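Local structure of endo-alpha-mannosidase (Bacteroides thetaiotaomicron, 4ACY) at residues Arg299-Gly304 and Asp358-Arg363; Ala261-Met266 and Lys312-Ser317; Asn83-Cys88 and Cys344-Tyr349. The protein acts as a family GH99 endo-alpha-mannosidase, a glycoside hydrolase that cleaves alpha-mannosidic linkages inside glycan chains. One frame throughout, in Å; residues are numbered along the deposited sequence.

Contact 1. Residues Arg299-Gly304 and Asp358-Arg363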
# COMPACT_ATOMS: atom_id res chain seq x y z
N ARG A 299 -8.88 6.46 -13.49
CA ARG A 299 -9.71 5.29 -13.80
C ARG A 299 -10.99 5.42 -12.99
O ARG A 299 -10.93 5.39 -11.77
CB ARG A 299 -8.98 3.98 -13.45
CG ARG A 299 -7.65 3.76 -14.17
CD ARG A 299 -7.80 3.35 -15.64
NE ARG A 299 -6.47 3.13 -16.22
CZ ARG A 299 -5.72 4.08 -16.80
NH1 ARG A 299 -6.19 5.32 -16.91
NH2 ARG A 299 -4.51 3.79 -17.27
N ASP A 300 -12.14 5.60 -13.66
CA ASP A 300 -13.41 5.75 -12.94
C ASP A 300 -13.81 4.47 -12.20
O ASP A 300 -13.55 3.37 -12.68
CB ASP A 300 -14.56 6.13 -13.88
CG ASP A 300 -14.34 7.44 -14.61
OD1 ASP A 300 -13.53 8.30 -14.18
OD2 ASP A 300 -15.02 7.60 -15.65
N ARG A 301 -14.46 4.62 -11.05
CA ARG A 301 -14.85 3.45 -10.26
C ARG A 301 -16.03 2.68 -10.85
O ARG A 301 -16.18 1.49 -10.58
CB ARG A 301 -15.15 3.85 -8.81
CG ARG A 301 -13.96 4.49 -8.12
CD ARG A 301 -14.01 4.26 -6.63
NE ARG A 301 -12.79 4.78 -6.03
CZ ARG A 301 -12.38 4.54 -4.78
NH1 ARG A 301 -13.11 3.79 -3.94
NH2 ARG A 301 -11.23 5.07 -4.36
N GLU A 302 -16.85 3.37 -11.66
CA GLU A 302 -18.04 2.78 -12.29
C GLU A 302 -18.88 1.96 -11.30
O GLU A 302 -19.18 0.79 -11.52
CB GLU A 302 -17.66 1.95 -13.53
CG GLU A 302 -16.91 2.72 -14.62
CD GLU A 302 -17.80 3.66 -15.43
OE1 GLU A 302 -18.98 3.84 -15.07
OE2 GLU A 302 -17.31 4.21 -16.44
N ASN A 303 -19.25 2.61 -10.20
CA ASN A 303 -20.09 1.97 -9.17
C ASN A 303 -19.60 0.58 -8.76
O ASN A 303 -20.39 -0.36 -8.59
CB ASN A 303 -21.56 1.91 -9.63
CG ASN A 303 -22.17 3.30 -9.81
OD1 ASN A 303 -21.87 4.23 -9.05
ND2 ASN A 303 -23.04 3.43 -10.80
N GLY A 304 -18.28 0.46 -8.63
CA GLY A 304 -17.66 -0.77 -8.13
C GLY A 304 -17.22 -1.74 -9.21
O GLY A 304 -16.54 -2.72 -8.92
N ASP A 358 -19.40 3.08 2.92
CA ASP A 358 -18.57 1.92 3.21
C ASP A 358 -18.70 0.84 2.14
O ASP A 358 -18.33 -0.31 2.38
CB ASP A 358 -18.84 1.36 4.64
CG ASP A 358 -20.29 0.94 4.87
OD1 ASP A 358 -21.16 1.28 4.03
OD2 ASP A 358 -20.56 0.25 5.90
N TYR A 359 -19.19 1.21 0.96
CA TYR A 359 -19.34 0.25 -0.12
C TYR A 359 -18.06 -0.55 -0.38
O TYR A 359 -18.11 -1.77 -0.59
CB TYR A 359 -19.78 0.91 -1.44
CG TYR A 359 -19.93 -0.12 -2.52
CD1 TYR A 359 -21.05 -0.96 -2.54
CD2 TYR A 359 -18.92 -0.34 -3.47
CE1 TYR A 359 -21.17 -1.97 -3.49
CE2 TYR A 359 -19.04 -1.33 -4.43
CZ TYR A 359 -20.16 -2.13 -4.43
OH TYR A 359 -20.31 -3.12 -5.38
N TYR A 360 -16.92 0.14 -0.43
CA TYR A 360 -15.69 -0.55 -0.81
C TYR A 360 -15.16 -1.47 0.28
O TYR A 360 -14.52 -2.45 -0.03
CB TYR A 360 -14.63 0.39 -1.41
CG TYR A 360 -15.14 0.91 -2.73
CD1 TYR A 360 -14.97 0.16 -3.91
CD2 TYR A 360 -15.85 2.11 -2.80
CE1 TYR A 360 -15.50 0.62 -5.11
CE2 TYR A 360 -16.36 2.57 -3.99
CZ TYR A 360 -16.19 1.82 -5.14
OH TYR A 360 -16.70 2.27 -6.32
N LEU A 361 -15.51 -1.19 1.53
CA LEU A 361 -15.19 -2.12 2.62
C LEU A 361 -16.05 -3.38 2.50
O LEU A 361 -15.53 -4.49 2.58
CB LEU A 361 -15.40 -1.46 3.98
CG LEU A 361 -14.59 -0.22 4.34
CD1 LEU A 361 -14.91 0.13 5.77
CD2 LEU A 361 -13.08 -0.49 4.19
N ILE A 362 -17.36 -3.19 2.31
CA ILE A 362 -18.30 -4.29 2.06
C ILE A 362 -17.88 -5.16 0.88
O ILE A 362 -17.86 -6.39 0.98
CB ILE A 362 -19.74 -3.74 1.83
CG1 ILE A 362 -20.22 -2.99 3.07
CG2 ILE A 362 -20.70 -4.87 1.45
CD1 ILE A 362 -21.48 -2.10 2.85
N ARG A 363 -17.54 -4.51 -0.23
CA ARG A 363 -17.21 -5.23 -1.46
C ARG A 363 -15.86 -5.96 -1.34
O ARG A 363 -15.66 -7.01 -1.95
CB ARG A 363 -17.23 -4.27 -2.65
CG ARG A 363 -17.31 -4.94 -4.02
CD ARG A 363 -18.58 -5.79 -4.15
NE ARG A 363 -18.74 -6.32 -5.49
CZ ARG A 363 -19.63 -7.26 -5.82
NH1 ARG A 363 -20.42 -7.80 -4.89
NH2 ARG A 363 -19.72 -7.68 -7.06
O HOH W 1 -19.89 -3.61 -7.89

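Contact 2. Residues Ala261-Met266 and Lys312-Ser317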
# COMPACT_ATOMS: atom_id res chain seq x y z
N ALA A 261 -4.28 -8.35 -17.49
CA ALA A 261 -4.15 -9.37 -18.54
C ALA A 261 -2.85 -10.15 -18.44
O ALA A 261 -2.76 -11.28 -18.92
CB ALA A 261 -4.26 -8.73 -19.92
N ASN A 262 -1.83 -9.55 -17.80
CA ASN A 262 -0.52 -10.19 -17.67
C ASN A 262 -0.36 -11.00 -16.39
O ASN A 262 0.66 -11.65 -16.21
CB ASN A 262 0.60 -9.16 -17.77
CG ASN A 262 0.62 -8.45 -19.11
OD1 ASN A 262 0.40 -9.08 -20.14
ND2 ASN A 262 0.84 -7.13 -19.10
N TRP A 263 -1.36 -10.95 -15.51
CA TRP A 263 -1.24 -11.57 -14.19
C TRP A 263 -1.13 -13.10 -14.19
O TRP A 263 -0.32 -13.65 -13.44
CB TRP A 263 -2.34 -11.06 -13.26
CG TRP A 263 -2.13 -9.62 -12.85
CD1 TRP A 263 -1.03 -8.85 -13.09
CD2 TRP A 263 -3.03 -8.80 -12.09
NE1 TRP A 263 -1.19 -7.60 -12.55
CE2 TRP A 263 -2.41 -7.54 -11.92
CE3 TRP A 263 -4.29 -9.02 -11.54
CZ2 TRP A 263 -3.03 -6.48 -11.22
CZ3 TRP A 263 -4.92 -7.96 -10.85
CH2 TRP A 263 -4.27 -6.72 -10.68
N LYS A 264 -1.92 -13.79 -15.01
CA LYS A 264 -1.76 -15.25 -15.13
C LYS A 264 -0.33 -15.66 -15.52
O LYS A 264 0.27 -16.55 -14.90
CB LYS A 264 -2.79 -15.84 -16.09
CG LYS A 264 -4.18 -15.91 -15.50
CD LYS A 264 -5.14 -16.66 -16.42
CE LYS A 264 -6.52 -16.76 -15.79
NZ LYS A 264 -7.46 -17.58 -16.61
N SER A 265 0.21 -14.99 -16.53
CA SER A 265 1.59 -15.25 -16.99
C SER A 265 2.64 -14.93 -15.91
O SER A 265 3.62 -15.65 -15.75
CB SER A 265 1.84 -14.49 -18.30
OG SER A 265 3.19 -14.56 -18.70
N MSE A 266 2.44 -13.86 -15.16
CA MSE A 266 3.38 -13.50 -14.11
C MSE A 266 3.36 -14.52 -12.97
O MSE A 266 4.41 -14.87 -12.43
CB MSE A 266 3.12 -12.07 -13.62
CG MSE A 266 3.54 -11.04 -14.65
SE MSE A 266 2.74 -9.28 -14.38
CE MSE A 266 3.66 -8.82 -12.74
N LYS A 312 -11.23 -9.73 -9.43
CA LYS A 312 -11.46 -11.02 -10.08
C LYS A 312 -10.23 -11.48 -10.86
O LYS A 312 -9.85 -12.64 -10.77
CB LYS A 312 -12.70 -10.96 -11.00
CG LYS A 312 -13.04 -12.30 -11.70
CD LYS A 312 -13.28 -13.44 -10.69
CE LYS A 312 -14.15 -14.55 -11.29
NZ LYS A 312 -14.13 -15.76 -10.40
N ALA A 313 -9.60 -10.56 -11.59
CA ALA A 313 -8.35 -10.88 -12.30
C ALA A 313 -7.23 -11.35 -11.35
O ALA A 313 -6.50 -12.28 -11.66
CB ALA A 313 -7.88 -9.68 -13.11
N ALA A 314 -7.11 -10.69 -10.20
CA ALA A 314 -6.11 -11.08 -9.20
C ALA A 314 -6.36 -12.49 -8.67
O ALA A 314 -5.44 -13.29 -8.57
CB ALA A 314 -6.04 -10.07 -8.07
N ILE A 315 -7.62 -12.80 -8.37
CA ILE A 315 -7.97 -14.13 -7.87
C ILE A 315 -7.72 -15.18 -8.95
O ILE A 315 -7.11 -16.22 -8.69
CB ILE A 315 -9.43 -14.18 -7.37
CG1 ILE A 315 -9.59 -13.31 -6.11
CG2 ILE A 315 -9.88 -15.63 -7.09
CD1 ILE A 315 -11.04 -13.03 -5.76
N GLU A 316 -8.18 -14.89 -10.17
CA GLU A 316 -8.04 -15.82 -11.30
C GLU A 316 -6.60 -16.08 -11.73
O GLU A 316 -6.32 -17.09 -12.39
CB GLU A 316 -8.88 -15.35 -12.49
CG GLU A 316 -10.36 -15.63 -12.35
CD GLU A 316 -11.17 -15.22 -13.57
OE1 GLU A 316 -10.60 -14.64 -14.53
OE2 GLU A 316 -12.40 -15.48 -13.57
N SER A 317 -5.69 -15.18 -11.38
CA SER A 317 -4.27 -15.37 -11.71
C SER A 317 -3.69 -16.59 -11.01
O SER A 317 -2.69 -17.15 -11.46
CB SER A 317 -3.46 -14.13 -11.33
OG SER A 317 -3.28 -14.06 -9.92

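Contact 3. Residues Asn83-Cys88 and Cys344-Tyr349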
# COMPACT_ATOMS: atom_id res chain seq x y z
N ASN A 83 -10.13 25.07 5.54
CA ASN A 83 -11.45 25.39 4.98
C ASN A 83 -12.03 24.28 4.13
O ASN A 83 -12.66 24.54 3.11
CB ASN A 83 -11.42 26.71 4.18
CG ASN A 83 -10.79 27.84 4.95
OD1 ASN A 83 -11.34 28.29 5.96
ND2 ASN A 83 -9.63 28.30 4.50
N ASP A 84 -11.79 23.03 4.55
CA ASP A 84 -12.27 21.83 3.87
C ASP A 84 -11.69 21.67 2.44
O ASP A 84 -12.23 20.93 1.63
CB ASP A 84 -13.81 21.74 3.86
CG ASP A 84 -14.43 21.78 5.27
OD1 ASP A 84 -13.71 21.58 6.27
OD2 ASP A 84 -15.65 22.03 5.37
N ASP A 85 -10.59 22.37 2.17
CA ASP A 85 -9.93 22.35 0.85
C ASP A 85 -8.71 21.46 0.99
O ASP A 85 -7.65 21.92 1.43
CB ASP A 85 -9.53 23.79 0.46
CG ASP A 85 -8.89 23.90 -0.93
OD1 ASP A 85 -8.96 22.95 -1.74
OD2 ASP A 85 -8.35 24.99 -1.23
N ILE A 86 -8.88 20.18 0.68
CA ILE A 86 -7.89 19.17 1.04
C ILE A 86 -7.32 18.42 -0.18
O ILE A 86 -7.95 18.35 -1.24
CB ILE A 86 -8.42 18.18 2.12
CG1 ILE A 86 -9.56 17.31 1.57
CG2 ILE A 86 -8.84 18.94 3.41
CD1 ILE A 86 -9.89 16.12 2.49
N ALA A 87 -6.13 17.85 0.00
CA ALA A 87 -5.32 17.34 -1.11
C ALA A 87 -5.72 15.94 -1.62
O ALA A 87 -4.90 15.00 -1.65
CB ALA A 87 -3.85 17.36 -0.74
N CYS A 88 -6.98 15.82 -2.02
CA CYS A 88 -7.53 14.58 -2.55
C CYS A 88 -8.83 14.87 -3.29
O CYS A 88 -9.48 15.90 -3.04
CB CYS A 88 -7.75 13.54 -1.43
SG CYS A 88 -8.30 14.22 0.13
N CYS A 344 -16.85 22.33 -0.79
CA CYS A 344 -16.41 23.55 -0.11
C CYS A 344 -16.31 24.63 -1.18
O CYS A 344 -16.55 24.35 -2.35
CB CYS A 344 -15.06 23.33 0.58
SG CYS A 344 -13.69 22.99 -0.52
N ASP A 345 -15.98 25.85 -0.77
CA ASP A 345 -15.86 26.97 -1.71
C ASP A 345 -14.88 26.64 -2.84
O ASP A 345 -15.12 26.96 -4.01
CB ASP A 345 -15.40 28.24 -0.98
CG ASP A 345 -16.46 28.81 -0.06
OD1 ASP A 345 -17.66 28.57 -0.32
OD2 ASP A 345 -16.10 29.49 0.93
N ALA A 346 -13.80 25.95 -2.47
CA ALA A 346 -12.70 25.69 -3.39
C ALA A 346 -12.90 24.47 -4.31
O ALA A 346 -12.31 24.41 -5.39
CB ALA A 346 -11.40 25.56 -2.61
N PHE A 347 -13.73 23.51 -3.89
CA PHE A 347 -13.80 22.22 -4.59
C PHE A 347 -15.05 21.42 -4.24
O PHE A 347 -15.50 21.43 -3.11
CB PHE A 347 -12.58 21.37 -4.21
CG PHE A 347 -12.29 20.24 -5.17
CD1 PHE A 347 -11.72 20.50 -6.41
CD2 PHE A 347 -12.54 18.92 -4.81
CE1 PHE A 347 -11.43 19.46 -7.30
CE2 PHE A 347 -12.26 17.86 -5.69
CZ PHE A 347 -11.70 18.14 -6.94
N GLU A 348 -15.60 20.72 -5.24
CA GLU A 348 -16.61 19.70 -4.99
C GLU A 348 -16.03 18.32 -5.18
O GLU A 348 -15.60 17.96 -6.28
CB GLU A 348 -17.85 19.87 -5.86
CG GLU A 348 -18.90 18.78 -5.56
CD GLU A 348 -20.32 19.17 -5.94
OE1 GLU A 348 -20.48 19.86 -6.96
OE2 GLU A 348 -21.26 18.77 -5.23
N TYR A 349 -16.04 17.54 -4.11
CA TYR A 349 -15.36 16.25 -4.11
C TYR A 349 -16.17 15.19 -4.85
O TYR A 349 -17.41 15.25 -4.91
CB TYR A 349 -15.00 15.83 -2.66
CG TYR A 349 -14.04 16.81 -2.01
CD1 TYR A 349 -14.51 17.94 -1.33
CD2 TYR A 349 -12.65 16.63 -2.11
CE1 TYR A 349 -13.63 18.85 -0.74
CE2 TYR A 349 -11.77 17.54 -1.54
CZ TYR A 349 -12.26 18.66 -0.87
OH TYR A 349 -11.38 19.56 -0.31
O HOH W 2 -12.54 26.01 0.61
O HOH W 3 -15.38 26.23 2.29

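Contact 1. Residues Arg299-Gly304 and Asp358-Arg363
A cation-pi contact between R301 and Y360 joins the loop leading from barrel strand 276-281 into helix 305-316 to the first turn of helix 359-376. The guanidinium stands almost upright on the phenol ring, the two planes 86° apart, and CZ of R301 lies 4.7 Å from the centroid of the Y360 ring. NH1 lies over one face, toward the rim, 3.4 Å from CD2 of Y360. CG anti to the carbonyl carbon (chi1 -59°) and a chain extended from CG to NE carry the guanidinium there; at its root, R301 CB lies 3.3 Å from the phenol oxygen OH of Y360. The opposite face of the same ring is taken by Y359, whose CD2 sits over its centre, so Y360 is sandwiched between a cation and a neighbouring aromatic. G304, the N-cap residue of helix 305-316, brings its CA 4.0 Å from CE2 of Y359. A water 2.6 Å from OH of Y359 also gives a weak hydrogen bond to O of N303. No direct hydrogen bond crosses the contact. R301 NH2 instead binds the carbonyl oxygens of Q335 and G333, bonds that probably help hold the buried charge where the pi cloud of Y360 would tend to stabilise it.

Contact 2. Residues Ala261-Met266 and Lys312-Ser317
W263 carries its CG anti to the carbonyl carbon (chi1 -71°), and with chi2 near -9° the indole reaches from helix 263-272 to the last turns of helix 305-316. It arrives by an edge: the benzo carbon CE3 of W263 lies 3.5 Å from N of A314, with that nitrogen and C of A313 near the ring plane. The two alanine methyls receive the same corner of the ring, CB of A314 at 3.7 Å from CZ3 of W263 and CB of A313 at 4.0 Å from CE3. Small residues here let the indole edge come right up to the helix backbone.

At the next residue, K264, the backbones themselves close in, the CA atoms of K264 and S317 being 4.2 Å apart. CB of W263 packs on CB of S317 at 3.8 Å, while the serine hydroxyl turns back toward the preceding turn. OG of S317 lies between its backbone N and carbonyl carbon (chi1 74°) and donates to O of A314 over 2.7 Å; it is also hydrogen-bonded to N of A319, so this buried hydroxyl has two partners. K264 runs extended beyond CG across the S317 backbone, its CE 3.4 Å from O of E316. NZ of K264 stays apart from the E316 carboxylate, to which any attraction is probably modest.

No hydrogen bond links the two segments, and the join rests on packing. F277 of strand 276-281 meets W263 edge-to-face and also touches S317, while NE1 of W263 bonds to O of A257. A314 reaches P279 and V281 of the same strand and I322 of strand 322-324, and I315 packs against W367 and F371 of helix 359-376.

Contact 3. Residues Asn83-Cys88 and Cys344-Tyr349
The phenol oxygen of Y349 is held by two backbone groups of the facing loop. It donates to O of D84 over a short 2.5 Å, coming in tilted 21° from the carbonyl plane, and accepts from N of I86 at 2.8 Å in a nearly straight bond (N-H...O 165°). Donating and accepting at once, the hydroxyl spans the peptide groups around D85 and fixes the end of the ring, which CG of Y349, anti to the carbonyl carbon (chi1 -62°), directs at this loop. CG1 of I86 lies 3.8 Å from CE2 of Y349, the two side chains crossing at about a right angle. The carbonyl oxygen of C88 sits at the ring edge, 3.2 Å from the same CE2.

At the other end of the contact, CB of A346 rests 3.4 Å from OD2 of D85, and SG of C344 lies 3.3 Å from O of D84. Two waters extend the join: one donates to O of N83 and accepts weakly from N of A346, the other donates weakly to O of N83 and accepts from N of D345. Neither segment is helix or strand. Both belong to long loops of the GH99 TIM barrel, one between strand 77-79 and helix 102-115, the other following the last barrel strand, 322-324, and the main chain of A87 makes an inverse gamma turn.

Within its own segment, F347 lays CD2 over one face of Y349, 3.5 Å above the plane and toward the rim; farther out, Y91 meets Y349 edge-to-face. R289 ties several pieces together: it forms a salt bridge with OD1 of D85 and a cation-pi contact with F347, and Y349 packs against it.

The three contacts lie in one (beta/alpha)8 barrel domain. Contact 1 is about 20 Å from contact 2 and 21 Å from contact 3, while contacts 2 and 3 stand 37 Å apart, all measured between centres. Along the chain the order is 83-88, 261-266, 299-304, 312-317, 344-349 and 358-363, so contact 1 alternates with each of the others and both segments of contact 2 fall between those of contact 3. Contacts 1 and 2 share helix 305-316, whose start adjoins one and whose end enters the other. Loop 344-349 of contact 3 runs on to helix 359-376 of contact 1, so the chain after the last barrel strand packs against both an early loop and the loop entering helix 305-316.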